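Local coordinates for alpha-Amylase (Thermotoga maritima, PDB 2B5D), which is a family 57 glycoside hydrolase that pairs a largely parallel β-sheet with a predominantly helical C-terminal region, at residues E446-Q451 against D493-G498; L456-S461 against K482-R487. All blocks are in the same frame, centred on the assembly; numbering follows the deposited sequence.

After the part of the chain that holds the largely parallel sheet and the helices around it, and then helix 418-436, the first segments of both contacts follow: 446-451 lies on helix 443-458, and 456-461 runs from its last residues into the following turn. The chain returns along helix 473-496. Residues 482-487 complete contact 2, closing a loop of 20 intervening residues, and residues 493-498 then complete contact 1 across 41. The inner loop thus lies wholly within the outer one, as expected where two consecutive helices run antiparallel. Contacts 1 and 2 have centres 15 Å apart and nearest atoms about 5 Å apart. Both tie the same helix pair together, with helix 418-436 beside it, and both have residues that reach the second subunit.

Contact 1 (E446-Q451 against D493-G498); sequences ERVLNQ and DQLVSG
Val448 and Leu495 bring their CA atoms to 7.5 Å, the nearest backbone approach between these segments, where helix 443-458 runs antiparallel to helix 473-496. The interface is small, 136 Å² summed over both sides, and wholly apolar. Leu495 carries it by dividing its fork between two neighbours. Its CB points toward the other helix and, with CG anti to the backbone N (chi1 -170°), the fork lies against Val448 and Leu449; CD1 meets Val448 CG1 at 4.0 Å, while CD2 meets Leu449 CD2 at 3.7 Å. The two partners approach differently: Val448 and Leu495 slide past one another in opposite directions, whereas Leu449 crosses Leu495 at about a right angle, its branch end bending nearer than its CB bond suggests. Leu449 CG also lies 4.0 Å from Leu495 CD2. Beyond the pair, Leu433 of helix 418-436 touches both Leu449 and Leu495, and Leu505 of helix 502-511 packs on Val448. Close by, Ser497 OG donates to Asp493 O (2.8 Å), the donor tilted 23° from the carbonyl plane. Buried aliphatic side chains meeting between antiparallel helices, with further helices alongside, are characteristic of a helical bundle, here in the C-terminal region.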
loop_
_atom_site.group_PDB
_atom_site.type_symbol
_atom_site.label_atom_id
_atom_site.label_comp_id
_atom_site.label_asym_id
_atom_site.label_seq_id
_atom_site.Cartn_x
_atom_site.Cartn_y
_atom_site.Cartn_z
ATOM N N GLU A 446 4.022 17.681 -35.939
ATOM C CA GLU A 446 4.262 18.873 -35.180
ATOM C C GLU A 446 3.439 18.856 -33.900
ATOM O O GLU A 446 3.980 19.084 -32.822
ATOM C CB GLU A 446 3.924 20.110 -36.015
ATOM C CG GLU A 446 4.723 21.354 -35.600
ATOM C CD GLU A 446 3.996 22.673 -35.871
ATOM O OE1 GLU A 446 2.790 22.631 -36.202
ATOM O OE2 GLU A 446 4.621 23.750 -35.721
ATOM N N ARG A 447 2.137 18.603 -34.033
ATOM C CA ARG A 447 1.271 18.318 -32.889
ATOM C C ARG A 447 1.843 17.226 -31.947
ATOM O O ARG A 447 1.793 17.358 -30.711
ATOM C CB ARG A 447 -0.117 17.981 -33.371
ATOM C CG ARG A 447 -0.909 19.210 -33.774
ATOM C CD ARG A 447 -2.264 18.808 -34.412
ATOM N NE ARG A 447 -3.115 18.079 -33.470
ATOM C CZ ARG A 447 -3.961 17.103 -33.792
ATOM N NH1 ARG A 447 -4.080 16.697 -35.047
ATOM N NH2 ARG A 447 -4.683 16.517 -32.842
ATOM N N VAL A 448 2.451 16.202 -32.532
ATOM C CA VAL A 448 2.994 15.101 -31.752
ATOM C C VAL A 448 4.234 15.545 -30.983
ATOM O O VAL A 448 4.413 15.243 -29.785
ATOM C CB VAL A 448 3.288 13.884 -32.667
ATOM C CG1 VAL A 448 4.161 12.825 -32.008
ATOM C CG2 VAL A 448 1.943 13.257 -33.163
ATOM N N LEU A 449 5.102 16.257 -31.682
ATOM C CA LEU A 449 6.328 16.729 -31.104
ATOM C C LEU A 449 6.038 17.796 -30.043
ATOM O O LEU A 449 6.652 17.801 -28.978
ATOM C CB LEU A 449 7.258 17.213 -32.215
ATOM C CG LEU A 449 7.972 16.059 -32.932
ATOM C CD1 LEU A 449 8.782 16.566 -34.138
ATOM C CD2 LEU A 449 8.870 15.214 -32.020
ATOM N N ASN A 450 5.068 18.659 -30.314
ATOM C CA ASN A 450 4.624 19.639 -29.347
ATOM C C ASN A 450 4.068 19.028 -28.037
ATOM O O ASN A 450 4.267 19.585 -26.959
ATOM C CB ASN A 450 3.546 20.524 -29.962
ATOM C CG ASN A 450 4.092 21.580 -30.910
ATOM O OD1 ASN A 450 3.311 22.345 -31.486
ATOM N ND2 ASN A 450 5.406 21.635 -31.079
ATOM N N GLN A 451 3.345 17.918 -28.135
ATOM C CA GLN A 451 2.808 17.239 -26.948
ATOM C C GLN A 451 3.906 16.444 -26.263
ATOM O O GLN A 451 3.968 16.393 -25.034
ATOM C CB GLN A 451 1.583 16.353 -27.292
ATOM C CG GLN A 451 0.733 15.947 -26.077
ATOM C CD GLN A 451 0.038 17.125 -25.453
ATOM O OE1 GLN A 451 -0.412 18.033 -26.165
ATOM N NE2 GLN A 451 -0.070 17.128 -24.117
ATOM N N ASP A 493 6.890 6.349 -29.578
ATOM C CA ASP A 493 6.689 5.109 -30.304
ATOM C C ASP A 493 5.816 5.221 -31.546
ATOM O O ASP A 493 6.161 4.696 -32.589
ATOM C CB ASP A 493 6.131 4.070 -29.364
ATOM C CG ASP A 493 7.172 3.556 -28.450
ATOM O OD1 ASP A 493 8.374 3.847 -28.721
ATOM O OD2 ASP A 493 6.800 2.876 -27.469
ATOM N N GLN A 494 4.708 5.931 -31.439
ATOM C CA GLN A 494 3.878 6.137 -32.602
ATOM C C GLN A 494 4.624 6.899 -33.708
ATOM O O GLN A 494 4.441 6.603 -34.882
ATOM C CB GLN A 494 2.607 6.863 -32.216
ATOM C CG GLN A 494 1.846 6.102 -31.175
ATOM C CD GLN A 494 0.624 6.823 -30.686
ATOM O OE1 GLN A 494 -0.057 6.340 -29.791
ATOM N NE2 GLN A 494 0.326 7.978 -31.267
ATOM N N LEU A 495 5.469 7.858 -33.324
ATOM C CA LEU A 495 6.106 8.739 -34.285
ATOM C C LEU A 495 7.161 7.967 -35.025
ATOM O O LEU A 495 7.159 7.928 -36.244
ATOM C CB LEU A 495 6.731 9.964 -33.607
ATOM C CG LEU A 495 7.225 11.079 -34.546
ATOM C CD1 LEU A 495 6.069 11.710 -35.347
ATOM C CD2 LEU A 495 7.885 12.135 -33.718
ATOM N N VAL A 496 8.027 7.329 -34.261
ATOM C CA VAL A 496 9.157 6.574 -34.760
ATOM C C VAL A 496 8.757 5.394 -35.677
ATOM O O VAL A 496 9.612 4.784 -36.335
ATOM C CB VAL A 496 10.017 6.132 -33.538
ATOM C CG1 VAL A 496 10.960 4.982 -33.836
ATOM C CG2 VAL A 496 10.787 7.330 -33.015
ATOM N N SER A 497 7.464 5.088 -35.745
ATOM C CA SER A 497 7.034 3.893 -36.465
ATOM C C SER A 497 5.893 4.119 -37.466
ATOM O O SER A 497 5.371 3.171 -38.017
ATOM C CB SER A 497 6.685 2.771 -35.476
ATOM O OG SER A 497 5.494 3.073 -34.778
ATOM N N GLY A 498 5.514 5.363 -37.716
ATOM C CA GLY A 498 4.485 5.635 -38.713
ATOM C C GLY A 498 3.056 5.536 -38.210
ATOM O O GLY A 498 2.114 5.958 -38.902
#

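Contact 2 (L456-S461 against K482-R487); sequences LFLAQS and KLHIKR
Leu458 and His484 make a CH-pi contact: Leu458 CB stands 3.7 Å from the centroid of the His484 imidazole and only 6° off its normal, squarely over one face. His484 CG lies anti to its own carbonyl carbon; this chi1 of -63° places the ring beside Leu458, and chi2 near 115° turns a face to it. The leucine's CG lies above the rim and CD2 runs on beyond it, but both of its side-chain torsions are far from staggered, so the placing of the branch beyond CB is less certain. Aliphatic packing follows at Ala459. Its CB is 3.9 Å from His484 CB and 4.3 Å from Ile485 CG1, and the CA atoms of Ala459 and His484 are 5.3 Å apart, consistent with the small alanine side chain. This packs the last part of helix 443-458 and the type I turn Leu458-Ser461 against antiparallel helix 473-496, in the helical bundle of the C-terminal region. Trp418 and Met426 of helix 418-436 cover Ile485, Asp512 touches both Leu458 and His484, and Tyr21 of the second subunit packs on Leu483. Polar interactions lie around the contact: Arg487 NH1 forms a salt bridge with Asp512, and Lys486 NZ hydrogen-bonds to His23 O of the second subunit.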
loop_
_atom_site.group_PDB
_atom_site.type_symbol
_atom_site.label_atom_id
_atom_site.label_comp_id
_atom_site.label_asym_id
_atom_site.label_seq_id
_atom_site.Cartn_x
_atom_site.Cartn_y
_atom_site.Cartn_z
ATOM N N LEU A 456 7.237 15.995 -21.416
ATOM C CA LEU A 456 8.599 16.111 -20.867
ATOM C C LEU A 456 8.700 17.215 -19.795
ATOM O O LEU A 456 9.361 17.020 -18.806
ATOM C CB LEU A 456 9.631 16.410 -21.982
ATOM C CG LEU A 456 11.046 16.857 -21.529
ATOM C CD1 LEU A 456 11.759 15.804 -20.662
ATOM C CD2 LEU A 456 11.956 17.294 -22.662
ATOM N N PHE A 457 8.079 18.374 -20.036
ATOM C CA PHE A 457 8.170 19.494 -19.150
ATOM C C PHE A 457 7.353 19.134 -17.887
ATOM O O PHE A 457 7.734 19.420 -16.767
ATOM C CB PHE A 457 7.557 20.747 -19.812
ATOM C CG PHE A 457 8.544 21.607 -20.616
ATOM C CD1 PHE A 457 8.099 22.770 -21.239
ATOM C CD2 PHE A 457 9.884 21.246 -20.780
ATOM C CE1 PHE A 457 8.967 23.582 -21.998
ATOM C CE2 PHE A 457 10.761 22.069 -21.523
ATOM C CZ PHE A 457 10.315 23.215 -22.117
ATOM N N LEU A 458 6.169 18.598 -18.120
ATOM C CA LEU A 458 5.257 18.176 -17.060
ATOM C C LEU A 458 5.944 17.148 -16.156
ATOM O O LEU A 458 5.912 17.294 -14.952
ATOM C CB LEU A 458 3.982 17.665 -17.695
ATOM C CG LEU A 458 2.662 18.454 -17.622
ATOM C CD1 LEU A 458 2.648 19.848 -17.091
ATOM C CD2 LEU A 458 1.720 18.258 -18.874
ATOM N N ALA A 459 6.629 16.170 -16.726
ATOM C CA ALA A 459 7.483 15.277 -15.925
ATOM C C ALA A 459 8.655 15.910 -15.147
ATOM O O ALA A 459 9.265 15.202 -14.299
ATOM C CB ALA A 459 8.050 14.146 -16.815
ATOM N N GLN A 460 9.038 17.158 -15.505
ATOM C CA GLN A 460 10.149 17.879 -14.870
ATOM C C GLN A 460 9.739 18.691 -13.643
ATOM O O GLN A 460 10.609 19.050 -12.852
ATOM C CB GLN A 460 10.857 18.835 -15.872
ATOM C CG GLN A 460 11.729 18.131 -16.908
ATOM C CD GLN A 460 12.349 19.093 -17.935
ATOM O OE1 GLN A 460 11.679 19.969 -18.509
ATOM N NE2 GLN A 460 13.643 18.971 -18.115
ATOM N N SER A 461 8.451 19.038 -13.522
ATOM C CA SER A 461 7.952 19.741 -12.345
ATOM C C SER A 461 8.668 19.307 -11.061
ATOM O O SER A 461 8.722 18.105 -10.751
ATOM C CB SER A 461 6.459 19.518 -12.181
ATOM O OG SER A 461 5.763 19.877 -13.362
ATOM N N LYS A 482 5.747 9.514 -13.640
ATOM C CA LYS A 482 5.577 8.308 -14.471
ATOM C C LYS A 482 4.419 8.392 -15.464
ATOM O O LYS A 482 4.544 7.954 -16.608
ATOM C CB LYS A 482 5.431 7.070 -13.581
ATOM C CG LYS A 482 6.644 6.903 -12.630
ATOM C CD LYS A 482 6.566 5.616 -11.803
ATOM C CE LYS A 482 7.855 5.409 -10.970
ATOM N NZ LYS A 482 7.848 4.085 -10.195
ATOM N N LEU A 483 3.313 8.980 -15.063
ATOM C CA LEU A 483 2.233 9.208 -16.009
ATOM C C LEU A 483 2.714 10.030 -17.253
ATOM O O LEU A 483 2.521 9.625 -18.391
ATOM C CB LEU A 483 1.075 9.885 -15.292
ATOM C CG LEU A 483 -0.153 10.303 -16.097
ATOM C CD1 LEU A 483 -0.779 9.071 -16.732
ATOM C CD2 LEU A 483 -1.107 10.940 -15.153
ATOM N N HIS A 484 3.375 11.164 -17.024
ATOM C CA HIS A 484 3.950 11.942 -18.116
ATOM C C HIS A 484 5.102 11.253 -18.835
ATOM O O HIS A 484 5.219 11.391 -20.042
ATOM C CB HIS A 484 4.303 13.346 -17.608
ATOM C CG HIS A 484 3.098 14.099 -17.158
ATOM N ND1 HIS A 484 2.893 14.470 -15.845
ATOM C CD2 HIS A 484 1.984 14.457 -17.824
ATOM C CE1 HIS A 484 1.726 15.088 -15.734
ATOM N NE2 HIS A 484 1.157 15.101 -16.928
ATOM N N ILE A 485 5.920 10.484 -18.128
ATOM C CA ILE A 485 6.924 9.743 -18.830
ATOM C C ILE A 485 6.265 8.805 -19.853
ATOM O O ILE A 485 6.639 8.795 -21.032
ATOM C CB ILE A 485 7.833 8.957 -17.864
ATOM C CG1 ILE A 485 8.793 9.912 -17.154
ATOM C CG2 ILE A 485 8.657 7.907 -18.624
ATOM C CD1 ILE A 485 9.476 9.296 -15.919
ATOM N N LYS A 486 5.266 8.039 -19.394
ATOM C CA LYS A 486 4.556 7.052 -20.190
ATOM C C LYS A 486 3.856 7.684 -21.387
ATOM O O LYS A 486 3.937 7.149 -22.487
ATOM C CB LYS A 486 3.534 6.286 -19.326
ATOM C CG LYS A 486 2.740 5.209 -20.112
ATOM C CD LYS A 486 3.294 3.765 -19.874
ATOM C CE LYS A 486 2.319 2.601 -20.336
ATOM N NZ LYS A 486 2.281 2.400 -21.846
ATOM N N ARG A 487 3.163 8.805 -21.168
ATOM C CA ARG A 487 2.543 9.511 -22.260
ATOM C C ARG A 487 3.581 9.922 -23.326
ATOM O O ARG A 487 3.340 9.785 -24.544
ATOM C CB ARG A 487 1.763 10.718 -21.720
ATOM C CG ARG A 487 0.562 10.320 -20.888
ATOM C CD ARG A 487 -0.342 11.491 -20.534
ATOM N NE ARG A 487 -1.551 11.006 -19.835
ATOM C CZ ARG A 487 -2.272 11.685 -18.932
ATOM N NH1 ARG A 487 -1.910 12.918 -18.539
ATOM N NH2 ARG A 487 -3.370 11.128 -18.389
#